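PDB 4TLV: ADP-ribosylating toxin CARDS from Mycoplasma pneumoniae, which transfers ADP-ribosyl groups from NAD(+) to multiple target proteins in vitro and, as the main virulence factor of this bacterium, causes vacuolization and disrupts the respiratory epithelium. Local coordinates for residues 24-29 with 79-84; 55-60 with 319-324; 531-536 with 543-548. One frame throughout, in Å; residues are numbered along the deposited sequence.

Interaction 1 (24-29 with 79-84); sequences HGFSTL and YLYEIR
Phe26 and Tyr81 form a T-shaped pair, the edge of the phenylalanine turned to the face of the tyrosine. Their centroids lie 5.5 Å apart and their planes meet at 79°. The leading atom is Phe26 CZ, 3.7 Å from Tyr81 CD2. The next ring atom is used as well: Phe26 CE2 touches Ile83 CD1 at 3.7 Å, so one ring rests on two residues that project from the same side of strand 76-84. Ile83 reaches it because CG1 stands opposite the carbonyl carbon (chi1 -55°) and the chain then extends, delivering its terminal methyl. All three side chains are buried, and the contact is wholly apolar.

The second shell fixes the pieces. Tyr81 OH is hydrogen-bonded to the backbone oxygen of Arg16, while its side chain also packs on Pro18 and Ile21. Phe26 shares Ile21 and touches Arg12 and Asp14 of strand 9-14; its backbone bonds to Ile141. Gly25, with positive phi, turns the chain out of helix 18-24 just before the aromatic residue. The loop leaving this helix thus sends an aromatic side chain into the buried core on one side of the antiparallel sheet of the mono-ADP-ribosyltransferase domain.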
ATOM      1  N   HIS A  24      25.791   2.816  17.079  1.00 20.53           N
ATOM      2  CA  HIS A  24      26.350   3.259  15.804  1.00 23.49           C
ATOM      3  C   HIS A  24      25.350   3.687  14.729  1.00 23.64           C
ATOM      4  O   HIS A  24      25.768   4.193  13.695  1.00 19.54           O
ATOM      5  CB  HIS A  24      27.236   2.167  15.212  1.00 21.58           C
ATOM      6  CG  HIS A  24      28.383   1.793  16.092  1.00 29.84           C
ATOM      7  ND1 HIS A  24      29.478   2.609  16.269  1.00 29.62           N
ATOM      8  CD2 HIS A  24      28.603   0.696  16.853  1.00 30.89           C
ATOM      9  CE1 HIS A  24      30.325   2.031  17.103  1.00 36.39           C
ATOM     10  NE2 HIS A  24      29.818   0.867  17.470  1.00 34.68           N
ATOM     11  N   GLY A  25      24.056   3.463  14.948  1.00 17.63           N
ATOM     12  CA  GLY A  25      23.074   3.721  13.901  1.00 16.75           C
ATOM     13  C   GLY A  25      23.200   2.723  12.756  1.00 19.05           C
ATOM     14  O   GLY A  25      23.657   1.596  12.955  1.00 18.51           O
ATOM     15  N   PHE A  26      22.786   3.125  11.554  1.00 14.91           N
ATOM     16  CA  PHE A  26      22.885   2.256  10.385  1.00 14.66           C
ATOM     17  C   PHE A  26      23.817   2.863   9.342  1.00 16.22           C
ATOM     18  O   PHE A  26      23.750   4.050   9.059  1.00 15.57           O
ATOM     19  CB  PHE A  26      21.503   2.048   9.752  1.00 12.90           C
ATOM     20  CG  PHE A  26      20.527   1.327  10.637  1.00 15.34           C
ATOM     21  CD1 PHE A  26      20.503  -0.066  10.673  1.00 14.68           C
ATOM     22  CD2 PHE A  26      19.644   2.036  11.436  1.00 15.49           C
ATOM     23  CE1 PHE A  26      19.617  -0.733  11.490  1.00 12.17           C
ATOM     24  CE2 PHE A  26      18.738   1.372  12.264  1.00 15.30           C
ATOM     25  CZ  PHE A  26      18.721  -0.015  12.283  1.00 12.09           C
ATOM     26  N   SER A  27      24.672   2.041   8.757  1.00 14.91           N
ATOM     27  CA  SER A  27      25.612   2.521   7.743  1.00 14.45           C
ATOM     28  C   SER A  27      25.130   2.138   6.357  1.00 17.88           C
ATOM     29  O   SER A  27      24.344   1.203   6.216  1.00 17.41           O
ATOM     30  CB  SER A  27      27.002   1.914   7.986  1.00 21.16           C
ATOM     31  OG  SER A  27      27.562   2.433   9.184  1.00 30.63           O
ATOM     32  N   THR A  28      25.601   2.843   5.330  1.00 13.95           N
ATOM     33  CA  THR A  28      25.168   2.554   3.965  1.00 15.19           C
ATOM     34  C   THR A  28      25.956   1.384   3.374  1.00 15.72           C
ATOM     35  O   THR A  28      27.040   1.051   3.852  1.00 17.22           O
ATOM     36  CB  THR A  28      25.392   3.770   3.044  1.00 17.61           C
ATOM     37  OG1 THR A  28      26.799   3.974   2.875  1.00 18.20           O
ATOM     38  CG2 THR A  28      24.763   5.044   3.647  1.00 13.22           C
ATOM     39  N   LEU A  29      25.421   0.784   2.318  1.00 14.95           N
ATOM     40  CA  LEU A  29      26.140  -0.220   1.549  1.00 17.55           C
ATOM     41  C   LEU A  29      27.329   0.394   0.804  1.00 20.56           C
ATOM     42  O   LEU A  29      28.417  -0.186   0.757  1.00 19.12           O
ATOM     43  CB  LEU A  29      25.194  -0.883   0.531  1.00 16.70           C
ATOM     44  CG  LEU A  29      24.045  -1.712   1.115  1.00 20.26           C
ATOM     45  CD1 LEU A  29      22.944  -1.926   0.075  1.00 17.20           C
ATOM     46  CD2 LEU A  29      24.573  -3.039   1.654  1.00 23.67           C
ATOM     47  N   TYR A  79      15.930  -8.104  14.710  1.00 14.55           N
ATOM     48  CA  TYR A  79      15.395  -7.028  15.534  1.00 12.07           C
ATOM     49  C   TYR A  79      14.620  -6.036  14.705  1.00 15.44           C
ATOM     50  O   TYR A  79      15.036  -5.689  13.609  1.00 12.34           O
ATOM     51  CB  TYR A  79      16.511  -6.310  16.278  1.00 14.54           C
ATOM     52  CG  TYR A  79      17.203  -7.241  17.229  1.00 18.57           C
ATOM     53  CD1 TYR A  79      16.708  -7.438  18.507  1.00 17.70           C
ATOM     54  CD2 TYR A  79      18.314  -7.968  16.827  1.00 18.90           C
ATOM     55  CE1 TYR A  79      17.317  -8.309  19.380  1.00 27.72           C
ATOM     56  CE2 TYR A  79      18.928  -8.853  17.688  1.00 23.31           C
ATOM     57  CZ  TYR A  79      18.426  -9.015  18.966  1.00 26.47           C
ATOM     58  OH  TYR A  79      19.041  -9.888  19.836  1.00 34.46           O
ATOM     59  N   LEU A  80      13.486  -5.603  15.234  1.00 13.54           N
ATOM     60  CA  LEU A  80      12.714  -4.534  14.613  1.00 15.06           C
ATOM     61  C   LEU A  80      13.127  -3.246  15.288  1.00 17.50           C
ATOM     62  O   LEU A  80      13.029  -3.128  16.508  1.00 14.89           O
ATOM     63  CB  LEU A  80      11.228  -4.758  14.837  1.00 14.94           C
ATOM     64  CG  LEU A  80      10.287  -3.612  14.443  1.00 17.75           C
ATOM     65  CD1 LEU A  80      10.246  -3.472  12.921  1.00 16.91           C
ATOM     66  CD2 LEU A  80       8.909  -3.893  14.989  1.00 15.52           C
ATOM     67  N   TYR A  81      13.598  -2.287  14.497  1.00 13.57           N
ATOM     68  CA  TYR A  81      13.984  -0.990  15.030  1.00 10.54           C
ATOM     69  C   TYR A  81      12.990   0.101  14.676  1.00 15.79           C
ATOM     70  O   TYR A  81      12.542   0.198  13.529  1.00 12.59           O
ATOM     71  CB  TYR A  81      15.347  -0.598  14.487  1.00 14.26           C
ATOM     72  CG  TYR A  81      16.427  -1.491  15.006  1.00 11.94           C
ATOM     73  CD1 TYR A  81      16.949  -1.299  16.282  1.00 12.28           C
ATOM     74  CD2 TYR A  81      16.915  -2.544  14.246  1.00 12.56           C
ATOM     75  CE1 TYR A  81      17.939  -2.120  16.771  1.00 14.91           C
ATOM     76  CE2 TYR A  81      17.902  -3.381  14.739  1.00 14.32           C
ATOM     77  CZ  TYR A  81      18.413  -3.157  15.996  1.00 13.16           C
ATOM     78  OH  TYR A  81      19.396  -3.973  16.506  1.00 18.21           O
ATOM     79  N   GLU A  82      12.681   0.931  15.668  1.00 13.84           N
ATOM     80  CA  GLU A  82      11.822   2.092  15.495  1.00 13.30           C
ATOM     81  C   GLU A  82      12.719   3.322  15.417  1.00 11.06           C
ATOM     82  O   GLU A  82      13.515   3.566  16.323  1.00 15.30           O
ATOM     83  CB  GLU A  82      10.884   2.207  16.694  1.00 13.31           C
ATOM     84  CG  GLU A  82      10.021   3.455  16.687  1.00 15.42           C
ATOM     85  CD  GLU A  82       9.147   3.538  17.932  1.00 18.40           C
ATOM     86  OE1 GLU A  82       9.698   3.732  19.025  1.00 19.05           O
ATOM     87  OE2 GLU A  82       7.924   3.392  17.804  1.00 28.14           O
ATOM     88  N   ILE A  83      12.591   4.094  14.336  1.00  9.67           N
ATOM     89  CA  ILE A  83      13.560   5.123  13.986  1.00 10.71           C
ATOM     90  C   ILE A  83      12.839   6.447  13.727  1.00 11.40           C
ATOM     91  O   ILE A  83      11.957   6.509  12.868  1.00 11.55           O
ATOM     92  CB  ILE A  83      14.314   4.723  12.685  1.00 12.74           C
ATOM     93  CG1 ILE A  83      14.964   3.337  12.819  1.00 11.66           C
ATOM     94  CG2 ILE A  83      15.317   5.798  12.267  1.00 10.22           C
ATOM     95  CD1 ILE A  83      15.365   2.698  11.473  1.00 14.52           C
ATOM     96  N   ARG A  84      13.217   7.499  14.456  1.00 11.02           N
ATOM     97  CA  ARG A  84      12.624   8.812  14.244  1.00 10.93           C
ATOM     98  C   ARG A  84      13.103   9.328  12.901  1.00 11.79           C
ATOM     99  O   ARG A  84      14.300   9.365  12.637  1.00 10.74           O
ATOM    100  CB  ARG A  84      13.003   9.812  15.360  1.00 10.70           C
ATOM    101  CG  ARG A  84      12.461  11.228  15.160  1.00 10.22           C
ATOM    102  CD  ARG A  84      12.856  12.193  16.328  1.00 13.01           C
ATOM    103  NE  ARG A  84      14.232  11.959  16.771  1.00 11.49           N
ATOM    104  CZ  ARG A  84      15.315  12.370  16.117  1.00 14.80           C
ATOM    105  NH1 ARG A  84      15.198  13.079  14.991  1.00 11.26           N
ATOM    106  NH2 ARG A  84      16.521  12.064  16.584  1.00 13.58           N
TER

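Interaction 2 (55-60 with 319-324); sequences TPTAAI and VYQRIC
Thr57 and Gln321 meet by van der Waals packing, their side chains approaching from opposite directions. The methyl Thr57 CG2 sits over the face of the Gln321 amide, almost directly above CD and 3.7 Å from it, and also touches CG. With CG2 opposite the backbone N and OG1 beside it (chi1 -59°), Thr57 offers its methyl to this contact. Its hydroxyl too lies above the amide plane, not in line with an N-H, and the 3.8 Å from Thr57 OG1 to Gln321 NE2 is packing, not a bond.

Polar contact between the segments runs through a water. The 4.3 Å between Thr55 OG1 and Gln321 OE1 is too long for a direct link, and one water spans it: it donates to Gln321 OE1 at 2.7 Å and is hydrogen-bonded to Thr55 OG1, also at 2.7 Å.

The same threonine oxygen serves its own helix. Thr55 is the N-cap of helix 56-60, and its OG1 accepts from Ala58 N at 3.1 Å, with an N-H...O angle of 160°. Its carbonyl oxygen takes the next amide, Ala59 N, at 3.0 Å.

The far end of the glutamine is fixed by its own domain. Gln321 NE2 bonds to Glu381 OE2 and to the backbone oxygen of Trp364, which sets the rotation of the amide and turns OE1 to the water. Lys365 packs on both Thr57 and Gln321.

This contact between the mono-ADP-ribosyltransferase domain and D2 is small. Chemically, an amide oxygen joined through one water to a helix cap implies a modest link between uncharged groups, probably adaptable because a water mediates it.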
ATOM      1  N   THR A  55       5.560   1.333   8.239  1.00 12.10           N
ATOM      2  CA  THR A  55       4.879   0.519   9.268  1.00 13.65           C
ATOM      3  C   THR A  55       5.700  -0.709   9.651  1.00 14.70           C
ATOM      4  O   THR A  55       6.448  -1.235   8.828  1.00 12.46           O
ATOM      5  CB  THR A  55       3.490  -0.020   8.798  1.00 15.50           C
ATOM      6  OG1 THR A  55       3.663  -0.988   7.749  1.00 12.73           O
ATOM      7  CG2 THR A  55       2.571   1.110   8.315  1.00 15.06           C
ATOM      8  N   PRO A  56       5.529  -1.199  10.894  1.00 14.54           N
ATOM      9  CA  PRO A  56       6.224  -2.423  11.306  1.00 15.97           C
ATOM     10  C   PRO A  56       5.804  -3.624  10.455  1.00 13.15           C
ATOM     11  O   PRO A  56       6.620  -4.482  10.129  1.00 12.35           O
ATOM     12  CB  PRO A  56       5.752  -2.629  12.759  1.00 13.28           C
ATOM     13  CG  PRO A  56       5.355  -1.279  13.222  1.00 15.46           C
ATOM     14  CD  PRO A  56       4.794  -0.572  12.009  1.00 14.91           C
ATOM     15  N   THR A  57       4.532  -3.685  10.089  1.00 11.09           N
ATOM     16  CA  THR A  57       4.051  -4.807   9.309  1.00 14.15           C
ATOM     17  C   THR A  57       4.740  -4.909   7.943  1.00 13.14           C
ATOM     18  O   THR A  57       5.098  -6.002   7.500  1.00 12.08           O
ATOM     19  CB  THR A  57       2.525  -4.747   9.131  1.00 15.39           C
ATOM     20  OG1 THR A  57       1.907  -4.764  10.422  1.00 18.15           O
ATOM     21  CG2 THR A  57       2.037  -5.940   8.321  1.00 17.97           C
ATOM     22  N   ALA A  58       4.916  -3.775   7.274  1.00 12.97           N
ATOM     23  CA  ALA A  58       5.608  -3.774   5.992  1.00 11.97           C
ATOM     24  C   ALA A  58       7.112  -4.018   6.161  1.00 10.31           C
ATOM     25  O   ALA A  58       7.726  -4.695   5.339  1.00 14.33           O
ATOM     26  CB  ALA A  58       5.337  -2.460   5.226  1.00 12.94           C
ATOM     27  N   ALA A  59       7.709  -3.474   7.220  1.00 11.49           N
ATOM     28  CA  ALA A  59       9.137  -3.704   7.464  1.00 11.36           C
ATOM     29  C   ALA A  59       9.437  -5.193   7.671  1.00 11.65           C
ATOM     30  O   ALA A  59      10.532  -5.653   7.363  1.00 11.36           O
ATOM     31  CB  ALA A  59       9.628  -2.905   8.681  1.00 12.71           C
ATOM     32  N   ILE A  60       8.485  -5.933   8.232  1.00  9.79           N
ATOM     33  CA  ILE A  60       8.777  -7.310   8.646  1.00 11.56           C
ATOM     34  C   ILE A  60       8.280  -8.367   7.656  1.00 10.95           C
ATOM     35  O   ILE A  60       8.604  -9.556   7.786  1.00 10.93           O
ATOM     36  CB  ILE A  60       8.265  -7.617  10.087  1.00 17.09           C
ATOM     37  CG1 ILE A  60       8.890  -8.919  10.608  1.00 20.20           C
ATOM     38  CG2 ILE A  60       6.761  -7.757  10.102  1.00 17.09           C
ATOM     39  CD1 ILE A  60       8.726  -9.114  12.125  1.00 23.44           C
ATOM     40  N   VAL A 319      -0.513  -7.992   0.883  1.00  9.53           N
ATOM     41  CA  VAL A 319       0.626  -7.285   1.460  1.00  9.59           C
ATOM     42  C   VAL A 319       0.327  -5.827   1.792  1.00  8.35           C
ATOM     43  O   VAL A 319       1.131  -5.177   2.461  1.00  9.73           O
ATOM     44  CB  VAL A 319       1.844  -7.318   0.519  1.00 11.01           C
ATOM     45  CG1 VAL A 319       2.537  -8.690   0.597  1.00 12.47           C
ATOM     46  CG2 VAL A 319       1.406  -6.984  -0.912  1.00 10.07           C
ATOM     47  N   TYR A 320      -0.832  -5.333   1.355  1.00  8.78           N
ATOM     48  CA  TYR A 320      -1.314  -4.015   1.793  1.00  8.34           C
ATOM     49  C   TYR A 320      -2.125  -4.171   3.076  1.00 11.39           C
ATOM     50  O   TYR A 320      -2.699  -3.210   3.575  1.00 13.12           O
ATOM     51  CB  TYR A 320      -2.183  -3.365   0.702  1.00 10.89           C
ATOM     52  CG  TYR A 320      -1.406  -3.046  -0.548  1.00 10.76           C
ATOM     53  CD1 TYR A 320      -0.538  -1.967  -0.589  1.00 12.67           C
ATOM     54  CD2 TYR A 320      -1.522  -3.830  -1.674  1.00 11.79           C
ATOM     55  CE1 TYR A 320       0.206  -1.686  -1.736  1.00 13.91           C
ATOM     56  CE2 TYR A 320      -0.788  -3.554  -2.812  1.00 13.08           C
ATOM     57  CZ  TYR A 320       0.075  -2.480  -2.832  1.00 16.20           C
ATOM     58  OH  TYR A 320       0.793  -2.200  -3.975  1.00 20.87           O
ATOM     59  N   GLN A 321      -2.149  -5.394   3.599  1.00 10.38           N
ATOM     60  CA  GLN A 321      -2.910  -5.740   4.806  1.00  9.47           C
ATOM     61  C   GLN A 321      -4.425  -5.871   4.605  1.00  9.61           C
ATOM     62  O   GLN A 321      -5.172  -5.903   5.585  1.00  9.69           O
ATOM     63  CB  GLN A 321      -2.616  -4.765   5.967  1.00 11.47           C
ATOM     64  CG  GLN A 321      -1.172  -4.766   6.439  1.00 13.29           C
ATOM     65  CD  GLN A 321      -0.949  -3.886   7.673  1.00 14.51           C
ATOM     66  OE1 GLN A 321      -0.241  -2.787   7.490  1.00 13.99           O
ATOM     67  NE2 GLN A 321      -1.430  -4.192   8.776  1.00 13.02           N
ATOM     68  N   ARG A 322      -4.879  -5.966   3.354  1.00  9.71           N
ATOM     69  CA  ARG A 322      -6.307  -6.004   3.084  1.00 11.60           C
ATOM     70  C   ARG A 322      -6.804  -7.432   3.083  1.00 10.85           C
ATOM     71  O   ARG A 322      -6.099  -8.347   2.659  1.00 10.59           O
ATOM     72  CB  ARG A 322      -6.621  -5.364   1.734  1.00 11.30           C
ATOM     73  CG  ARG A 322      -6.063  -3.936   1.577  1.00 11.62           C
ATOM     74  CD  ARG A 322      -6.355  -3.407   0.157  1.00  9.40           C
ATOM     75  NE  ARG A 322      -5.627  -4.151  -0.863  1.00  9.78           N
ATOM     76  CZ  ARG A 322      -5.500  -3.743  -2.125  1.00 14.06           C
ATOM     77  NH1 ARG A 322      -6.054  -2.597  -2.504  1.00  8.83           N
ATOM     78  NH2 ARG A 322      -4.851  -4.494  -3.023  1.00 10.94           N
ATOM     79  N   ILE A 323      -8.018  -7.631   3.565  1.00 11.25           N
ATOM     80  CA  ILE A 323      -8.661  -8.931   3.409  1.00 10.03           C
ATOM     81  C   ILE A 323      -9.651  -8.802   2.254  1.00 12.97           C
ATOM     82  O   ILE A 323     -10.663  -8.107   2.379  1.00 12.17           O
ATOM     83  CB  ILE A 323      -9.407  -9.337   4.707  1.00 10.59           C
ATOM     84  CG1 ILE A 323      -8.424  -9.394   5.877  1.00 13.46           C
ATOM     85  CG2 ILE A 323     -10.121 -10.674   4.518  1.00 11.22           C
ATOM     86  CD1 ILE A 323      -9.106  -9.390   7.260  1.00 17.97           C
ATOM     87  N   CYS A 324      -9.349  -9.443   1.125  1.00 11.07           N
ATOM     88  CA  CYS A 324     -10.118  -9.250  -0.101  1.00 11.51           C
ATOM     89  C   CYS A 324     -10.916 -10.490  -0.467  1.00 11.80           C
ATOM     90  O   CYS A 324     -10.453 -11.615  -0.244  1.00 12.62           O
ATOM     91  CB  CYS A 324      -9.193  -8.959  -1.284  1.00 10.58           C
ATOM     92  SG  CYS A 324      -8.006  -7.635  -1.071  1.00 17.13           S
TER
HETATM   93  O   HOH W   1       1.697  -1.628   6.021  1.00 13.87           O

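Interaction 3 (531-536 with 543-548)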
ATOM      1  N   ASP A 531       4.321  20.727  -9.712  1.00 15.17           N
ATOM      2  CA  ASP A 531       4.731  21.993 -10.319  1.00 18.93           C
ATOM      3  C   ASP A 531       5.200  22.993  -9.255  1.00 19.34           C
ATOM      4  O   ASP A 531       6.041  22.653  -8.433  1.00 19.46           O
ATOM      5  CB  ASP A 531       3.625  22.560 -11.230  1.00 18.34           C
ATOM      6  CG  ASP A 531       3.319  21.639 -12.434  1.00 20.66           C
ATOM      7  OD1 ASP A 531       4.261  21.088 -13.043  1.00 21.79           O
ATOM      8  OD2 ASP A 531       2.134  21.467 -12.776  1.00 22.71           O
ATOM      9  N   ASP A 532       4.655  24.209  -9.257  1.00 19.18           N
ATOM     10  CA  ASP A 532       5.050  25.223  -8.275  1.00 20.87           C
ATOM     11  C   ASP A 532       3.982  25.434  -7.208  1.00 23.42           C
ATOM     12  O   ASP A 532       3.942  26.476  -6.562  1.00 18.34           O
ATOM     13  CB  ASP A 532       5.344  26.569  -8.958  1.00 26.42           C
ATOM     14  CG  ASP A 532       6.558  26.515  -9.866  1.00 41.54           C
ATOM     15  OD1 ASP A 532       7.598  25.955  -9.447  1.00 49.36           O
ATOM     16  OD2 ASP A 532       6.477  27.042 -11.000  1.00 49.71           O
ATOM     17  N   LEU A 533       3.099  24.455  -7.040  1.00 18.01           N
ATOM     18  CA  LEU A 533       2.050  24.547  -6.032  1.00 18.62           C
ATOM     19  C   LEU A 533       2.619  24.601  -4.633  1.00 19.67           C
ATOM     20  O   LEU A 533       3.633  23.962  -4.344  1.00 18.50           O
ATOM     21  CB  LEU A 533       1.105  23.345  -6.128  1.00 13.61           C
ATOM     22  CG  LEU A 533       0.300  23.317  -7.426  1.00 16.61           C
ATOM     23  CD1 LEU A 533      -0.450  21.986  -7.600  1.00 15.55           C
ATOM     24  CD2 LEU A 533      -0.654  24.496  -7.445  1.00 17.26           C
ATOM     25  N   THR A 534       1.942  25.343  -3.761  1.00 17.31           N
ATOM     26  CA  THR A 534       2.240  25.305  -2.340  1.00 18.68           C
ATOM     27  C   THR A 534       1.550  24.076  -1.747  1.00 17.27           C
ATOM     28  O   THR A 534       0.330  23.950  -1.814  1.00 16.01           O
ATOM     29  CB  THR A 534       1.784  26.605  -1.648  1.00 21.75           C
ATOM     30  OG1 THR A 534       2.418  27.716  -2.293  1.00 20.85           O
ATOM     31  CG2 THR A 534       2.157  26.607  -0.158  1.00 22.28           C
ATOM     32  N   ILE A 535       2.347  23.157  -1.203  1.00 17.10           N
ATOM     33  CA  ILE A 535       1.856  21.870  -0.720  1.00 16.09           C
ATOM     34  C   ILE A 535       2.447  21.606   0.661  1.00 20.36           C
ATOM     35  O   ILE A 535       3.663  21.496   0.795  1.00 16.71           O
ATOM     36  CB  ILE A 535       2.268  20.709  -1.678  1.00 18.59           C
ATOM     37  CG1 ILE A 535       1.782  20.981  -3.109  1.00 15.02           C
ATOM     38  CG2 ILE A 535       1.744  19.357  -1.156  1.00 16.34           C
ATOM     39  CD1 ILE A 535       2.421  20.074  -4.188  1.00 15.29           C
ATOM     40  N   PRO A 536       1.594  21.527   1.694  1.00 17.96           N
ATOM     41  CA  PRO A 536       0.147  21.749   1.621  1.00 20.05           C
ATOM     42  C   PRO A 536      -0.149  23.225   1.424  1.00 19.62           C
ATOM     43  O   PRO A 536       0.746  24.059   1.581  1.00 20.75           O
ATOM     44  CB  PRO A 536      -0.336  21.320   3.001  1.00 20.85           C
ATOM     45  CG  PRO A 536       0.834  21.584   3.889  1.00 28.22           C
ATOM     46  CD  PRO A 536       2.019  21.170   3.059  1.00 24.73           C
ATOM     47  N   PHE A 543      -3.273  19.906  -3.000  1.00 13.56           N
ATOM     48  CA  PHE A 543      -3.587  20.144  -4.413  1.00 13.83           C
ATOM     49  C   PHE A 543      -2.526  19.546  -5.332  1.00 13.65           C
ATOM     50  O   PHE A 543      -1.343  19.455  -4.967  1.00 14.73           O
ATOM     51  CB  PHE A 543      -3.622  21.654  -4.708  1.00 12.44           C
ATOM     52  CG  PHE A 543      -4.753  22.386  -4.059  1.00 13.18           C
ATOM     53  CD1 PHE A 543      -6.073  22.112  -4.399  1.00 15.34           C
ATOM     54  CD2 PHE A 543      -4.495  23.407  -3.157  1.00 14.89           C
ATOM     55  CE1 PHE A 543      -7.118  22.824  -3.810  1.00 17.55           C
ATOM     56  CE2 PHE A 543      -5.530  24.116  -2.569  1.00 19.77           C
ATOM     57  CZ  PHE A 543      -6.839  23.824  -2.895  1.00 18.56           C
ATOM     58  N   ARG A 544      -2.950  19.158  -6.534  1.00 10.46           N
ATOM     59  CA  ARG A 544      -2.049  18.798  -7.621  1.00 12.40           C
ATOM     60  C   ARG A 544      -2.624  19.298  -8.942  1.00 14.47           C
ATOM     61  O   ARG A 544      -3.833  19.495  -9.066  1.00 14.66           O
ATOM     62  CB  ARG A 544      -1.906  17.274  -7.735  1.00 12.43           C
ATOM     63  CG  ARG A 544      -1.309  16.576  -6.507  1.00 12.78           C
ATOM     64  CD  ARG A 544       0.191  16.910  -6.351  1.00 14.30           C
ATOM     65  NE  ARG A 544       0.778  16.083  -5.283  1.00 13.06           N
ATOM     66  CZ  ARG A 544       0.638  16.322  -3.982  1.00 14.33           C
ATOM     67  NH1 ARG A 544      -0.050  17.381  -3.549  1.00 14.76           N
ATOM     68  NH2 ARG A 544       1.203  15.506  -3.099  1.00 14.20           N
ATOM     69  N   HIS A 545      -1.758  19.474  -9.932  1.00 12.79           N
ATOM     70  CA  HIS A 545      -2.196  19.559 -11.317  1.00 14.53           C
ATOM     71  C   HIS A 545      -2.324  18.136 -11.871  1.00 16.22           C
ATOM     72  O   HIS A 545      -1.616  17.228 -11.436  1.00 16.56           O
ATOM     73  CB  HIS A 545      -1.204  20.375 -12.153  1.00 15.08           C
ATOM     74  CG  HIS A 545      -1.152  21.822 -11.768  1.00 17.53           C
ATOM     75  ND1 HIS A 545      -0.027  22.602 -11.935  1.00 21.71           N
ATOM     76  CD2 HIS A 545      -2.080  22.619 -11.188  1.00 18.29           C
ATOM     77  CE1 HIS A 545      -0.271  23.825 -11.492  1.00 19.31           C
ATOM     78  NE2 HIS A 545      -1.510  23.862 -11.035  1.00 22.00           N
ATOM     79  N   ILE A 546      -3.236  17.944 -12.817  1.00 12.82           N
ATOM     80  CA  ILE A 546      -3.435  16.634 -13.436  1.00 13.81           C
ATOM     81  C   ILE A 546      -3.356  16.779 -14.951  1.00 15.48           C
ATOM     82  O   ILE A 546      -4.011  17.642 -15.524  1.00 17.23           O
ATOM     83  CB  ILE A 546      -4.787  15.998 -13.005  1.00 11.05           C
ATOM     84  CG1 ILE A 546      -4.813  15.811 -11.482  1.00 15.72           C
ATOM     85  CG2 ILE A 546      -5.011  14.662 -13.727  1.00 13.59           C
ATOM     86  CD1 ILE A 546      -6.130  15.292 -10.930  1.00 16.30           C
ATOM     87  N   ARG A 547      -2.529  15.960 -15.587  1.00 15.05           N
ATOM     88  CA  ARG A 547      -2.334  16.023 -17.034  1.00 16.48           C
ATOM     89  C   ARG A 547      -2.509  14.652 -17.673  1.00 20.02           C
ATOM     90  O   ARG A 547      -2.271  13.623 -17.041  1.00 17.06           O
ATOM     91  CB  ARG A 547      -0.943  16.556 -17.366  1.00 14.98           C
ATOM     92  CG  ARG A 547      -0.751  18.028 -17.005  1.00 18.35           C
ATOM     93  CD  ARG A 547       0.616  18.555 -17.431  1.00 18.08           C
ATOM     94  NE  ARG A 547       0.707  19.996 -17.182  1.00 19.49           N
ATOM     95  CZ  ARG A 547       1.050  20.537 -16.020  1.00 23.61           C
ATOM     96  NH1 ARG A 547       1.344  19.762 -14.979  1.00 20.25           N
ATOM     97  NH2 ARG A 547       1.103  21.856 -15.896  1.00 26.03           N
ATOM     98  N   CYS A 548      -2.895  14.647 -18.942  1.00 17.90           N
ATOM     99  CA  CYS A 548      -3.103  13.418 -19.687  1.00 15.18           C
ATOM    100  C   CYS A 548      -1.797  12.992 -20.369  1.00 16.78           C
ATOM    101  O   CYS A 548      -1.064  13.831 -20.898  1.00 17.07           O
ATOM    102  CB  CYS A 548      -4.226  13.647 -20.713  1.00 15.47           C
ATOM    103  SG  CYS A 548      -4.530  12.286 -21.827  1.00 17.44           S
TER
HETATM  104  O   HOH W   2      -1.513  21.739  -1.854  1.00 16.17           O
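Asp531 and His545 both place CG opposite their carbonyl carbon (chi1 -63° and -67°), which brings carboxylate and imidazole together. His545 ND1 donates to Asp531 OD2 over 2.6 Å, and the oxygen lies almost in the ring plane, at its edge. Arg547, extended from CG to NE, brings its guanidinium to the same oxygen from another side: NH1 meets Asp531 OD2 at 2.9 Å in a salt bridge, and NH2 adds a weak bond at 3.3 Å.

The two strong bonds share one atom without competing. Histidine uses the anti lone pair of OD2, arginine the syn one, and the guanidinium plane stands 77° from that of the carboxylate. Nearby positive charge probably keeps Asp531 ionised, and the carboxylate in turn may favour a protonated His545. The other oxygen, OD1, is bonded by Gln105 of the mono-ADP-ribosyltransferase domain.

Leu533 packs on one face of the imidazole. Its CD1 sits over the centre of that face, 4.0 Å from the centroid of the His545 ring, a CH-pi contact, while the same methyl touches Arg544 CA at 3.6 Å. Farther along, Ile535 packs on Arg544, whose chain bends back so that NH1 bonds to Phe543 O at 2.8 Å. Ile535 CD1 lies over a face of that guanidinium, and Asp589 forms a salt bridge with its NH2. A water, donating to Thr534 O and accepting from Phe543 N, closes this end.

Segment 531-536 belongs to the connection between antiparallel neighbours, strands 526-529 and 543-548. Beta-hairpins are the building elements of the beta-trefoil fold, the fold of D3, and here the connection within one is long enough to pack back on its own strand.

How the interactions relate
From the N terminus, interaction 1 closes a loop inside the mono-ADP-ribosyltransferase domain, bringing the chain after helix 18-24 onto strand 76-84. Interaction 2 opens within that loop, at 55-60, but closes far beyond it at 319-324, so the two cross; it ties the catalytic domain to D2. They also touch in space, Leu80 CD2 packing on Pro56 CB at 4.1 Å, with centres about 20 Å apart. Interaction 3 follows in series and closes a short loop within D3. Its centre lies about 34 Å from that of interaction 1 and 29 Å from that of interaction 2. Interactions 1 and 3 thus lie each within one domain, whereas interaction 2 joins two.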